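Local coordinates for protein Abbfa_003403 (Acinetobacter baumannii, PDB 4ZXH) that is a four-domain nonribosomal peptide synthetase with condensation, adenylation, carrier and thioesterase domains, probably activating a substrate, carrying it on phosphopantetheine and releasing the product, at residues A[886-889]-A[894-897]; A[742-747]-A[781-786]; A[152-157]-A[283-288]; A[158-163]-A[170-175]. All coordinates share one frame; numbering follows the deposited sequence.

Contact 1. Residues A[886-889]-A[894-897]; sequences VLKQ and TDAV
The last turn of a helix packs on the strand that follows it: Leu887 and Lys888, in the last turn of helix 880-888, lie against Asp895 and Ala896 of strand 893-903, with four residues between the two segments. The apolar half is small. Leu887 CB sits 3.8 Å from Ala896 CB, and its CD1 branch reaches the same methyl at 3.9 Å, so that Ala896 is met by both the root and one tip of the leucine. Leu928 of helix 921-931 and Ala912 of strand 907-916 cover more of Leu887 and bury it. The strand is an edge strand of the small three-stranded sheet in the C-terminal part of the adenylation domain, the alpha/beta subdomain that in ANL enzymes swings between catalytic steps; its backbone bonds run to Thr915 and Tyr913 of the next strand. On the polar side, Lys888 and Asp895 run alongside each other in the same direction. The lysine leaves the helix with CG beside its backbone N (chi1 -68°), stays extended, and bends at its last torsion (chi4 96°), which brings NZ 3.5 Å from Asp895 OD1 in a salt bridge and 3.7 Å from Ala896 O. Asp895 turns its carboxylate back toward the strand's own backbone, where OD1 also accepts a weak bond from Ala896 N at 3.0 Å (139°). That bond would help to hold the carboxylate's orientation. Both charges have long, weak second partners in the AMP-binding region, Asp745 for the lysine and Lys722 for the aspartate.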
loop_
_atom_site.group_PDB
_atom_site.type_symbol
_atom_site.label_atom_id
_atom_site.label_comp_id
_atom_site.label_asym_id
_atom_site.label_seq_id
_atom_site.Cartn_x
_atom_site.Cartn_y
_atom_site.Cartn_z
ATOM N N VAL A 886 2.655 7.025 7.364
ATOM C CA VAL A 886 3.885 6.669 6.661
ATOM C C VAL A 886 4.648 7.946 6.260
ATOM O O VAL A 886 5.870 8.021 6.412
ATOM C CB VAL A 886 3.624 5.789 5.409
ATOM C CG1 VAL A 886 4.887 5.643 4.609
ATOM C CG2 VAL A 886 3.133 4.412 5.807
ATOM N N LEU A 887 3.928 8.953 5.772
ATOM C CA LEU A 887 4.551 10.223 5.428
ATOM C C LEU A 887 5.232 10.880 6.638
ATOM O O LEU A 887 6.356 11.350 6.541
ATOM C CB LEU A 887 3.511 11.164 4.836
ATOM C CG LEU A 887 3.143 10.931 3.374
ATOM C CD1 LEU A 887 1.858 11.675 3.016
ATOM C CD2 LEU A 887 4.263 11.376 2.476
ATOM N N LYS A 888 4.561 10.907 7.784
ATOM C CA LYS A 888 5.131 11.556 8.963
ATOM C C LYS A 888 6.422 10.893 9.449
ATOM O O LYS A 888 7.177 11.473 10.224
ATOM C CB LYS A 888 4.119 11.576 10.104
ATOM C CG LYS A 888 2.908 12.467 9.874
ATOM C CD LYS A 888 1.985 12.411 11.103
ATOM C CE LYS A 888 0.915 13.492 11.102
ATOM N NZ LYS A 888 -0.406 13.072 10.558
ATOM N N GLN A 889 6.681 9.679 8.991
ATOM C CA GLN A 889 7.839 8.929 9.476
ATOM C C GLN A 889 9.097 9.232 8.660
ATOM O O GLN A 889 10.205 8.823 9.036
ATOM C CB GLN A 889 7.546 7.423 9.473
ATOM C CG GLN A 889 6.814 6.945 10.715
ATOM C CD GLN A 889 6.366 5.489 10.635
ATOM O OE1 GLN A 889 6.333 4.881 9.558
ATOM N NE2 GLN A 889 6.027 4.923 11.787
ATOM N N THR A 894 6.932 17.039 8.915
ATOM C CA THR A 894 6.487 17.515 10.222
ATOM C C THR A 894 5.006 17.261 10.386
ATOM O O THR A 894 4.508 17.085 11.499
ATOM C CB THR A 894 6.753 19.036 10.391
ATOM O OG1 THR A 894 8.167 19.287 10.365
ATOM C CG2 THR A 894 6.169 19.564 11.696
ATOM N N ASP A 895 4.298 17.267 9.262
ATOM C CA ASP A 895 2.873 16.961 9.240
ATOM C C ASP A 895 2.454 16.564 7.823
ATOM O O ASP A 895 3.167 16.832 6.857
ATOM C CB ASP A 895 2.052 18.147 9.738
ATOM C CG ASP A 895 0.714 17.734 10.343
ATOM O OD1 ASP A 895 0.442 16.517 10.482
ATOM O OD2 ASP A 895 -0.076 18.646 10.685
ATOM N N ALA A 896 1.306 15.903 7.707
ATOM C CA ALA A 896 0.829 15.446 6.412
ATOM C C ALA A 896 -0.684 15.299 6.454
ATOM O O ALA A 896 -1.254 14.914 7.467
ATOM C CB ALA A 896 1.500 14.114 6.014
ATOM N N VAL A 897 -1.332 15.633 5.352
ATOM C CA VAL A 897 -2.759 15.429 5.223
ATOM C C VAL A 897 -2.993 14.854 3.836
ATOM O O VAL A 897 -2.423 15.340 2.850
ATOM C CB VAL A 897 -3.544 16.751 5.420
ATOM C CG1 VAL A 897 -4.937 16.655 4.821
ATOM C CG2 VAL A 897 -3.618 17.118 6.879
#

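Contact 2. Residues A[742-747]-A[781-786]; sequences EALDTI and KYIDLG
Leu744, in the loop that leaves strand 735-740, directs its CB toward the loop 781-786, that atom stopping 4.4 Å from Ile783 CG2. Its carbonyl oxygen is approached more closely: Ile783 places two methyls around Leu744 O, with CG2 and CD1 each 3.7 Å from it. Asp745, its CB directed away from the loop 781-786, stands at the N-cap position of helix 746-753, so the contact spans the change from loop to helix. This is the AMP-binding part of the adenylation domain, where a central sheet of parallel strands is extended by antiparallel ones; residues 781-786 belong to the link between its last two strands, 773-777 and 787-788. Thr746 opens the helix, and its CG2, which lies beside its own backbone N, meets Ile783 CD1 at 3.8 Å. The same CD1 is 3.8 Å from Thr746 CA. It gets there because Ile783 runs out nearly straight beyond CB (chi2 171°), laying CD1 over the first helical residue while CG2 stays behind at Leu744. Asn761 of strand 756-763 touches both Leu744 and Ile783, and Asn885 of helix 880-888 packs on Thr746. Just past the isoleucine, Asp784 makes an Asx turn just before strand 787-788: Gly786 N donates to Asp784 OD2 at 3.2 Å, approaching from above the carboxylate plane.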
loop_
_atom_site.group_PDB
_atom_site.type_symbol
_atom_site.label_atom_id
_atom_site.label_comp_id
_atom_site.label_asym_id
_atom_site.label_seq_id
_atom_site.Cartn_x
_atom_site.Cartn_y
_atom_site.Cartn_z
ATOM N N GLU A 742 -10.010 16.215 17.238
ATOM C CA GLU A 742 -9.616 15.505 16.033
ATOM C C GLU A 742 -9.051 14.132 16.378
ATOM O O GLU A 742 -8.778 13.837 17.541
ATOM C CB GLU A 742 -8.595 16.313 15.250
ATOM C CG GLU A 742 -9.220 17.287 14.289
ATOM C CD GLU A 742 -8.192 18.015 13.451
ATOM O OE1 GLU A 742 -7.053 18.246 13.934
ATOM O OE2 GLU A 742 -8.526 18.323 12.289
ATOM N N ALA A 743 -8.882 13.287 15.371
ATOM C CA ALA A 743 -8.360 11.950 15.606
ATOM C C ALA A 743 -6.946 12.028 16.168
ATOM O O ALA A 743 -6.169 12.918 15.813
ATOM C CB ALA A 743 -8.385 11.136 14.329
ATOM N N LEU A 744 -6.630 11.117 17.079
ATOM C CA LEU A 744 -5.279 11.017 17.596
ATOM C C LEU A 744 -4.536 9.958 16.787
ATOM O O LEU A 744 -4.893 8.773 16.818
ATOM C CB LEU A 744 -5.286 10.671 19.086
ATOM C CG LEU A 744 -3.938 10.460 19.776
ATOM C CD1 LEU A 744 -3.098 11.701 19.671
ATOM C CD2 LEU A 744 -4.153 10.120 21.229
ATOM N N ASP A 745 -3.531 10.393 16.031
ATOM C CA ASP A 745 -2.726 9.476 15.231
ATOM C C ASP A 745 -1.641 8.853 16.097
ATOM O O ASP A 745 -1.258 9.416 17.123
ATOM C CB ASP A 745 -2.105 10.180 14.009
ATOM C CG ASP A 745 -1.379 11.471 14.366
ATOM O OD1 ASP A 745 -1.955 12.315 15.090
ATOM O OD2 ASP A 745 -0.211 11.627 13.957
ATOM N N THR A 746 -1.151 7.692 15.681
ATOM C CA THR A 746 -0.196 6.942 16.486
ATOM C C THR A 746 1.110 7.712 16.717
ATOM O O THR A 746 1.678 7.655 17.811
ATOM C CB THR A 746 0.106 5.584 15.838
ATOM O OG1 THR A 746 0.391 5.795 14.459
ATOM C CG2 THR A 746 -1.113 4.674 15.924
ATOM N N ILE A 747 1.573 8.444 15.705
ATOM C CA ILE A 747 2.819 9.200 15.834
ATOM C C ILE A 747 2.741 10.245 16.950
ATOM O O ILE A 747 3.653 10.349 17.768
ATOM C CB ILE A 747 3.210 9.925 14.526
ATOM C CG1 ILE A 747 3.129 8.984 13.317
ATOM C CG2 ILE A 747 4.608 10.550 14.665
ATOM C CD1 ILE A 747 4.171 7.890 13.295
ATOM N N LYS A 781 -0.035 1.915 19.947
ATOM C CA LYS A 781 -0.516 0.938 18.981
ATOM C C LYS A 781 -2.011 0.646 19.181
ATOM O O LYS A 781 -2.646 0.009 18.336
ATOM C CB LYS A 781 0.316 -0.346 19.073
ATOM N N TYR A 782 -2.575 1.134 20.285
ATOM C CA TYR A 782 -3.953 0.806 20.652
ATOM C C TYR A 782 -4.790 2.055 20.976
ATOM O O TYR A 782 -4.976 2.434 22.143
ATOM C CB TYR A 782 -3.945 -0.180 21.825
ATOM C CG TYR A 782 -3.299 -1.509 21.456
ATOM C CD1 TYR A 782 -4.050 -2.538 20.897
ATOM C CD2 TYR A 782 -1.934 -1.725 21.645
ATOM C CE1 TYR A 782 -3.464 -3.751 20.549
ATOM C CE2 TYR A 782 -1.337 -2.928 21.299
ATOM C CZ TYR A 782 -2.104 -3.947 20.750
ATOM O OH TYR A 782 -1.517 -5.163 20.402
ATOM N N ILE A 783 -5.291 2.684 19.916
ATOM C CA ILE A 783 -6.051 3.927 20.014
ATOM C C ILE A 783 -7.490 3.744 19.536
ATOM O O ILE A 783 -7.730 3.243 18.438
ATOM C CB ILE A 783 -5.386 5.048 19.190
ATOM C CG1 ILE A 783 -3.953 5.270 19.663
ATOM C CG2 ILE A 783 -6.176 6.333 19.286
ATOM C CD1 ILE A 783 -3.166 6.190 18.762
ATOM N N ASP A 784 -8.442 4.155 20.370
ATOM C CA ASP A 784 -9.866 4.035 20.059
ATOM C C ASP A 784 -10.620 5.161 20.764
ATOM O O ASP A 784 -10.010 5.946 21.489
ATOM C CB ASP A 784 -10.424 2.663 20.493
ATOM C CG ASP A 784 -10.077 2.307 21.947
ATOM O OD1 ASP A 784 -8.874 2.284 22.303
ATOM O OD2 ASP A 784 -11.018 2.097 22.748
ATOM N N LEU A 785 -11.941 5.219 20.572
ATOM C CA LEU A 785 -12.779 6.247 21.192
ATOM C C LEU A 785 -12.974 5.997 22.683
ATOM O O LEU A 785 -13.499 6.849 23.397
ATOM C CB LEU A 785 -14.135 6.331 20.495
ATOM C CG LEU A 785 -14.061 6.706 19.014
ATOM C CD1 LEU A 785 -15.435 6.665 18.358
ATOM C CD2 LEU A 785 -13.451 8.061 18.856
ATOM N N GLY A 786 -12.544 4.835 23.157
ATOM C CA GLY A 786 -12.551 4.572 24.581
ATOM C C GLY A 786 -13.902 4.320 25.213
ATOM O O GLY A 786 -14.845 3.885 24.557
#

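Contact 3. Residues A[152-157]-A[283-288]; sequences FWSIGL and AGRLER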
loop_
_atom_site.group_PDB
_atom_site.type_symbol
_atom_site.label_atom_id
_atom_site.label_comp_id
_atom_site.label_asym_id
_atom_site.label_seq_id
_atom_site.Cartn_x
_atom_site.Cartn_y
_atom_site.Cartn_z
ATOM N N PHE A 152 -3.824 -31.589 -5.114
ATOM C CA PHE A 152 -4.372 -32.496 -4.126
ATOM C C PHE A 152 -4.943 -33.767 -4.760
ATOM O O PHE A 152 -4.717 -34.866 -4.237
ATOM C CB PHE A 152 -5.445 -31.778 -3.316
ATOM C CG PHE A 152 -5.804 -32.468 -2.039
ATOM C CD1 PHE A 152 -4.889 -32.541 -0.992
ATOM C CD2 PHE A 152 -7.066 -33.035 -1.873
ATOM C CE1 PHE A 152 -5.222 -33.186 0.196
ATOM C CE2 PHE A 152 -7.408 -33.672 -0.692
ATOM C CZ PHE A 152 -6.483 -33.751 0.342
ATOM N N TRP A 153 -5.671 -33.631 -5.874
ATOM C CA TRP A 153 -6.161 -34.818 -6.583
ATOM C C TRP A 153 -4.975 -35.784 -6.776
ATOM O O TRP A 153 -5.121 -36.991 -6.593
ATOM C CB TRP A 153 -6.820 -34.438 -7.923
ATOM C CG TRP A 153 -7.489 -35.562 -8.705
ATOM C CD1 TRP A 153 -6.958 -36.247 -9.757
ATOM C CD2 TRP A 153 -8.807 -36.095 -8.516
ATOM N NE1 TRP A 153 -7.846 -37.168 -10.234
ATOM C CE2 TRP A 153 -8.990 -37.105 -9.487
ATOM C CE3 TRP A 153 -9.840 -35.840 -7.604
ATOM C CZ2 TRP A 153 -10.171 -37.862 -9.572
ATOM C CZ3 TRP A 153 -11.020 -36.598 -7.692
ATOM C CH2 TRP A 153 -11.169 -37.591 -8.668
ATOM N N SER A 154 -3.797 -35.242 -7.088
ATOM C CA SER A 154 -2.593 -36.056 -7.285
ATOM C C SER A 154 -2.158 -36.733 -6.000
ATOM O O SER A 154 -1.737 -37.903 -6.017
ATOM C CB SER A 154 -1.440 -35.213 -7.832
ATOM O OG SER A 154 -1.721 -34.773 -9.154
ATOM N N ILE A 155 -2.250 -35.990 -4.895
ATOM C CA ILE A 155 -1.953 -36.534 -3.576
ATOM C C ILE A 155 -2.757 -37.810 -3.330
ATOM O O ILE A 155 -2.212 -38.829 -2.910
ATOM C CB ILE A 155 -2.260 -35.524 -2.455
ATOM C CG1 ILE A 155 -1.216 -34.394 -2.426
ATOM C CG2 ILE A 155 -2.312 -36.217 -1.110
ATOM C CD1 ILE A 155 0.193 -34.868 -2.627
ATOM N N GLY A 156 -4.051 -37.762 -3.622
ATOM C CA GLY A 156 -4.908 -38.898 -3.374
ATOM C C GLY A 156 -4.543 -40.080 -4.247
ATOM O O GLY A 156 -4.558 -41.213 -3.803
ATOM N N LEU A 157 -4.225 -39.808 -5.504
ATOM C CA LEU A 157 -3.752 -40.843 -6.392
ATOM C C LEU A 157 -2.505 -41.494 -5.810
ATOM O O LEU A 157 -2.317 -42.703 -5.888
ATOM C CB LEU A 157 -3.450 -40.263 -7.767
ATOM C CG LEU A 157 -4.637 -39.922 -8.658
ATOM C CD1 LEU A 157 -4.111 -39.337 -9.954
ATOM C CD2 LEU A 157 -5.444 -41.160 -8.943
ATOM N N ALA A 283 -10.807 -28.354 -10.544
ATOM C CA ALA A 283 -9.964 -29.541 -10.649
ATOM C C ALA A 283 -9.148 -29.560 -11.939
ATOM O O ALA A 283 -7.977 -29.939 -11.934
ATOM C CB ALA A 283 -10.826 -30.813 -10.548
ATOM N N GLY A 284 -9.781 -29.177 -13.042
ATOM C CA GLY A 284 -9.094 -29.030 -14.310
ATOM C C GLY A 284 -8.818 -30.272 -15.146
ATOM O O GLY A 284 -8.013 -30.205 -16.090
ATOM N N ARG A 285 -9.465 -31.396 -14.837
ATOM C CA ARG A 285 -9.201 -32.620 -15.604
ATOM C C ARG A 285 -10.444 -33.065 -16.372
ATOM O O ARG A 285 -11.089 -34.068 -16.032
ATOM C CB ARG A 285 -8.714 -33.749 -14.692
ATOM C CG ARG A 285 -7.624 -33.332 -13.734
ATOM C CD ARG A 285 -7.486 -34.318 -12.593
ATOM N NE ARG A 285 -6.380 -33.982 -11.699
ATOM C CZ ARG A 285 -5.250 -34.685 -11.634
ATOM N NH1 ARG A 285 -5.103 -35.766 -12.401
ATOM N NH2 ARG A 285 -4.292 -34.340 -10.776
ATOM N N LEU A 286 -10.778 -32.320 -17.417
ATOM C CA LEU A 286 -11.991 -32.617 -18.156
ATOM C C LEU A 286 -11.792 -33.858 -19.022
ATOM O O LEU A 286 -12.661 -34.734 -19.044
ATOM C CB LEU A 286 -12.425 -31.404 -18.981
ATOM C CG LEU A 286 -12.801 -30.199 -18.098
ATOM C CD1 LEU A 286 -13.305 -29.016 -18.926
ATOM C CD2 LEU A 286 -13.827 -30.583 -17.033
ATOM N N GLU A 287 -10.648 -33.950 -19.703
ATOM C CA GLU A 287 -10.309 -35.155 -20.471
ATOM C C GLU A 287 -10.129 -36.370 -19.542
ATOM O O GLU A 287 -9.361 -36.309 -18.578
ATOM C CB GLU A 287 -9.042 -34.933 -21.306
ATOM N N ARG A 288 -10.843 -37.462 -19.833
ATOM C CA ARG A 288 -10.785 -38.684 -19.023
ATOM C C ARG A 288 -9.350 -39.226 -18.959
ATOM O O ARG A 288 -8.947 -39.861 -17.977
ATOM C CB ARG A 288 -11.739 -39.749 -19.578
#
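Arg285 carries most of this contact, reaching from the loop 283-288 to the start of helix 152-165, where Trp153 and Ser154 receive it. Its chain is extended from CG to NE (chi2 162°, chi3 176°), which delivers the guanidinium to the first turn of the helix. Trp153 crosses it obliquely, ring and guanidinium planes 47° apart, so the two are not stacked in parallel. Trp153 CD1 is modelled over one face of the guanidinium, but too closely for the spacing to be trusted; Trp153 CB lies 3.8 Å from Arg285 NH2. The indole is anchored independently, its NE1 donating to Arg291 O. Ser154 OG lies at the guanidinium edge, in its plane, 3.1 Å from Arg285 NH2; this hydroxyl is hydrogen-bonded to Asp151 OD1 and to Gly295 O. Asp151 also takes NH2 in a salt bridge, while NH1 is gripped by the carbonyls of Leu290 and Ala293, so both terminal nitrogens of the arginine are engaged. Asp151 is the aspartate of the condensation-domain HHxxxDG motif, present here as HHALMDF. Its pairing with an arginine, as in other condensation domains, is thought to be structural, steadying the histidine loop. The contact thus ties the N-terminal end of helix 152-165, which follows strand 138-146, to the long loop between strands 275-279 and 302-306, with Leu363 of a further loop packed on Trp153.

Contact 4. Residues A[158-163]-A[170-175]; sequences LLRDVS and AESDAV. With PX4 (1,2-dimyristoyl-sn-glycero-3-phosphocholine), chain C.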
loop_
_atom_site.group_PDB
_atom_site.type_symbol
_atom_site.label_atom_id
_atom_site.label_comp_id
_atom_site.label_asym_id
_atom_site.label_seq_id
_atom_site.Cartn_x
_atom_site.Cartn_y
_atom_site.Cartn_z
ATOM N N LEU A 158 -1.653 -40.677 -5.211
ATOM C CA LEU A 158 -0.377 -41.160 -4.747
ATOM C C LEU A 158 -0.559 -41.869 -3.414
ATOM O O LEU A 158 -0.033 -42.970 -3.194
ATOM C CB LEU A 158 0.594 -40.006 -4.645
ATOM C CG LEU A 158 2.066 -40.372 -4.569
ATOM C CD1 LEU A 158 2.366 -41.498 -5.532
ATOM C CD2 LEU A 158 2.881 -39.121 -4.912
ATOM N N LEU A 159 -1.346 -41.242 -2.544
ATOM C CA LEU A 159 -1.708 -41.810 -1.245
ATOM C C LEU A 159 -2.330 -43.201 -1.368
ATOM O O LEU A 159 -1.986 -44.123 -0.628
ATOM C CB LEU A 159 -2.677 -40.880 -0.531
ATOM C CG LEU A 159 -3.277 -41.381 0.775
ATOM C CD1 LEU A 159 -2.173 -41.833 1.717
ATOM C CD2 LEU A 159 -4.111 -40.278 1.409
ATOM N N ARG A 160 -3.251 -43.356 -2.305
ATOM C CA ARG A 160 -3.924 -44.621 -2.420
ATOM C C ARG A 160 -2.932 -45.671 -2.909
ATOM O O ARG A 160 -2.825 -46.746 -2.331
ATOM C CB ARG A 160 -5.127 -44.533 -3.351
ATOM C CG ARG A 160 -5.918 -45.846 -3.350
ATOM C CD ARG A 160 -7.262 -45.803 -4.038
ATOM N NE ARG A 160 -7.974 -46.985 -3.574
ATOM C CZ ARG A 160 -8.756 -47.004 -2.497
ATOM N NH1 ARG A 160 -8.960 -45.882 -1.798
ATOM N NH2 ARG A 160 -9.331 -48.143 -2.119
ATOM N N ASP A 161 -2.189 -45.346 -3.957
ATOM C CA ASP A 161 -1.175 -46.252 -4.473
ATOM C C ASP A 161 -0.162 -46.684 -3.409
ATOM O O ASP A 161 0.103 -47.872 -3.252
ATOM C CB ASP A 161 -0.443 -45.603 -5.635
ATOM C CG ASP A 161 0.351 -46.594 -6.449
ATOM O OD1 ASP A 161 -0.273 -47.412 -7.179
ATOM O OD2 ASP A 161 1.598 -46.532 -6.373
ATOM N N VAL A 162 0.396 -45.733 -2.668
ATOM C CA VAL A 162 1.430 -46.088 -1.705
ATOM C C VAL A 162 0.853 -46.907 -0.549
ATOM O O VAL A 162 1.510 -47.802 -0.016
ATOM C CB VAL A 162 2.138 -44.840 -1.183
ATOM C CG1 VAL A 162 3.137 -45.197 -0.091
ATOM C CG2 VAL A 162 2.851 -44.170 -2.327
ATOM N N SER A 163 -0.392 -46.629 -0.188
ATOM C CA SER A 163 -1.074 -47.419 0.824
ATOM C C SER A 163 -1.241 -48.885 0.403
ATOM O O SER A 163 -1.136 -49.793 1.226
ATOM C CB SER A 163 -2.433 -46.800 1.118
ATOM O OG SER A 163 -2.291 -45.621 1.892
ATOM N N ALA A 170 -6.879 -52.776 -0.494
ATOM C CA ALA A 170 -6.748 -53.976 -1.317
ATOM C C ALA A 170 -6.420 -53.649 -2.765
ATOM O O ALA A 170 -5.633 -54.348 -3.390
ATOM C CB ALA A 170 -8.008 -54.815 -1.236
ATOM N N GLU A 171 -7.008 -52.589 -3.310
ATOM C CA GLU A 171 -6.672 -52.235 -4.685
ATOM C C GLU A 171 -6.645 -50.731 -4.951
ATOM O O GLU A 171 -7.260 -49.934 -4.235
ATOM C CB GLU A 171 -7.632 -52.925 -5.653
ATOM C CG GLU A 171 -9.098 -52.763 -5.310
ATOM C CD GLU A 171 -10.006 -53.544 -6.249
ATOM O OE1 GLU A 171 -9.505 -54.458 -6.961
ATOM O OE2 GLU A 171 -11.220 -53.240 -6.276
ATOM N N SER A 172 -5.900 -50.380 -5.997
ATOM C CA SER A 172 -5.642 -49.010 -6.425
ATOM C C SER A 172 -5.582 -48.946 -7.945
ATOM O O SER A 172 -5.019 -49.838 -8.584
ATOM C CB SER A 172 -4.325 -48.507 -5.820
ATOM O OG SER A 172 -3.755 -47.443 -6.573
ATOM N N ASP A 173 -6.157 -47.908 -8.536
ATOM C CA ASP A 173 -5.991 -47.700 -9.977
ATOM C C ASP A 173 -4.539 -47.357 -10.313
ATOM O O ASP A 173 -3.840 -46.719 -9.517
ATOM C CB ASP A 173 -6.903 -46.580 -10.477
ATOM C CG ASP A 173 -8.360 -46.963 -10.454
ATOM O OD1 ASP A 173 -8.663 -48.162 -10.645
ATOM O OD2 ASP A 173 -9.197 -46.061 -10.234
ATOM N N ALA A 174 -4.084 -47.771 -11.490
ATOM C CA ALA A 174 -2.739 -47.404 -11.926
ATOM C C ALA A 174 -2.576 -45.877 -12.035
ATOM O O ALA A 174 -3.493 -45.153 -12.431
ATOM C CB ALA A 174 -2.409 -48.068 -13.247
ATOM N N VAL A 175 -1.394 -45.400 -11.675
ATOM C CA VAL A 175 -1.120 -43.980 -11.652
ATOM C C VAL A 175 -0.172 -43.611 -12.791
ATOM O O VAL A 175 0.866 -44.240 -12.975
ATOM C CB VAL A 175 -0.489 -43.555 -10.302
ATOM C CG1 VAL A 175 -0.341 -42.040 -10.231
ATOM C CG2 VAL A 175 -1.321 -44.060 -9.128
HETATM O O1 PX4 C . 15.814 -46.155 11.479
HETATM O O2 PX4 C . 14.329 -46.470 13.598
HETATM P P1 PX4 C . 14.634 -46.813 12.159
HETATM O O3 PX4 C . 14.719 -48.421 12.017
HETATM C C1 PX4 C . 15.939 -49.162 11.947
HETATM C C2 PX4 C . 15.607 -50.651 12.087
HETATM N N1 PX4 C . 16.756 -51.537 11.801
HETATM C C3 PX4 C . 18.009 -50.956 12.317
HETATM C C4 PX4 C . 16.529 -52.842 12.445
HETATM C C5 PX4 C . 16.871 -51.753 10.351
HETATM O O4 PX4 C . 13.304 -46.548 11.277
HETATM C C6 PX4 C . 12.099 -45.970 11.790
HETATM C C7 PX4 C . 11.404 -45.226 10.655
HETATM C C8 PX4 C . 12.534 -44.716 9.764
HETATM O O5 PX4 C . 12.013 -43.994 8.652
HETATM C C9 PX4 C . 12.671 -44.021 7.351
HETATM O O6 PX4 C . 13.590 -44.794 7.143
HETATM C C10 PX4 C . 12.198 -43.094 6.261
HETATM C C11 PX4 C . 11.365 -43.842 5.230
HETATM C C12 PX4 C . 9.990 -43.200 5.127
HETATM C C13 PX4 C . 9.521 -43.239 3.679
HETATM C C14 PX4 C . 8.175 -43.938 3.576
HETATM C C15 PX4 C . 7.938 -44.316 2.126
HETATM C C16 PX4 C . 6.652 -43.686 1.631
HETATM C C17 PX4 C . 6.534 -43.835 0.126
HETATM C C18 PX4 C . 7.177 -42.640 -0.578
HETATM C C19 PX4 C . 6.139 -41.677 -1.130
HETATM C C20 PX4 C . 6.761 -40.300 -1.333
HETATM C C21 PX4 C . 5.767 -39.346 -1.994
HETATM C C22 PX4 C . 6.005 -37.892 -1.615
HETATM O O7 PX4 C . 10.538 -46.098 9.911
HETATM C C23 PX4 C . 9.208 -45.524 9.668
HETATM O O8 PX4 C . 8.806 -44.696 10.462
HETATM C C24 PX4 C . 8.371 -45.932 8.452
HETATM C C25 PX4 C . 6.985 -45.276 8.338
HETATM C C26 PX4 C . 6.281 -45.588 7.004
HETATM C C27 PX4 C . 4.936 -44.854 6.832
HETATM C C28 PX4 C . 4.194 -45.190 5.534
HETATM C C29 PX4 C . 2.855 -44.448 5.373
HETATM C C30 PX4 C . 2.090 -44.839 4.099
HETATM C C31 PX4 C . 1.208 -43.736 3.466
HETATM C C32 PX4 C . 2.058 -42.740 2.662
HETATM C C33 PX4 C . 1.326 -41.911 1.597
HETATM C C34 PX4 C . 2.118 -40.654 1.220
HETATM C C35 PX4 C . 1.945 -40.152 -0.217
HETATM C C36 PX4 C . 1.397 -38.734 -0.263
#
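The hydrogen bonds across this contact all end on one oxygen: Arg160 NE donates to Glu171 O at 3.1 Å (151°), in the carbonyl plane, and NH2 adds a weak bond to the same atom. The arginine extends from the helix with CG anti to its own N (chi1 -174°), reaching out to the loop, and its NH2 is also salt-bridged to Glu368. Within the loop, Ser172 OG donates to Asp173 O at 3.0 Å from above that carbonyl's plane. Van der Waals packing makes up the rest. Ser172 OG lies 3.5 Å from Asp161 CA, Ser172 CB 4.0 Å from Arg160 CG, and Val175 CG2 rests 3.9 Å from Asp161 CB, the two side chains crossing. Asp161 OD2 is held by Tyr68 OH and by a salt bridge to Arg165. On another side of the helix, lipid replaces protein: Leu159 CD1 meets C33 of the bound phosphocholine lipid at 3.5 Å, and Val162 CG1 meets C17 at 3.7 Å, so both acyl chains are touched. Aliphatic Leu159 and Val162 thus form part of the wall of a lipid-binding pocket in the condensation domain, whose fold is related to CoA-dependent acyltransferases.

The four contacts form two pairs about 50 to 60 Å apart between centres. Contacts 3 and 4 come first along the chain, share helix 152-165 in the condensation domain and lie 14 Å apart; contact 4 is nested within the loop closed by contact 3, and Leu157 O touches Val175 CG2. One end of that helix thus meets the motif aspartate's arginine, while further along it borders the lipid. Contacts 2 and 1 follow in series, 15 Å apart, in the AMP-binding and C-terminal parts of the adenylation domain. Lys888 and Gln889 touch Asp745 and Ile747, an interface that subdomain rotation would probably rearrange.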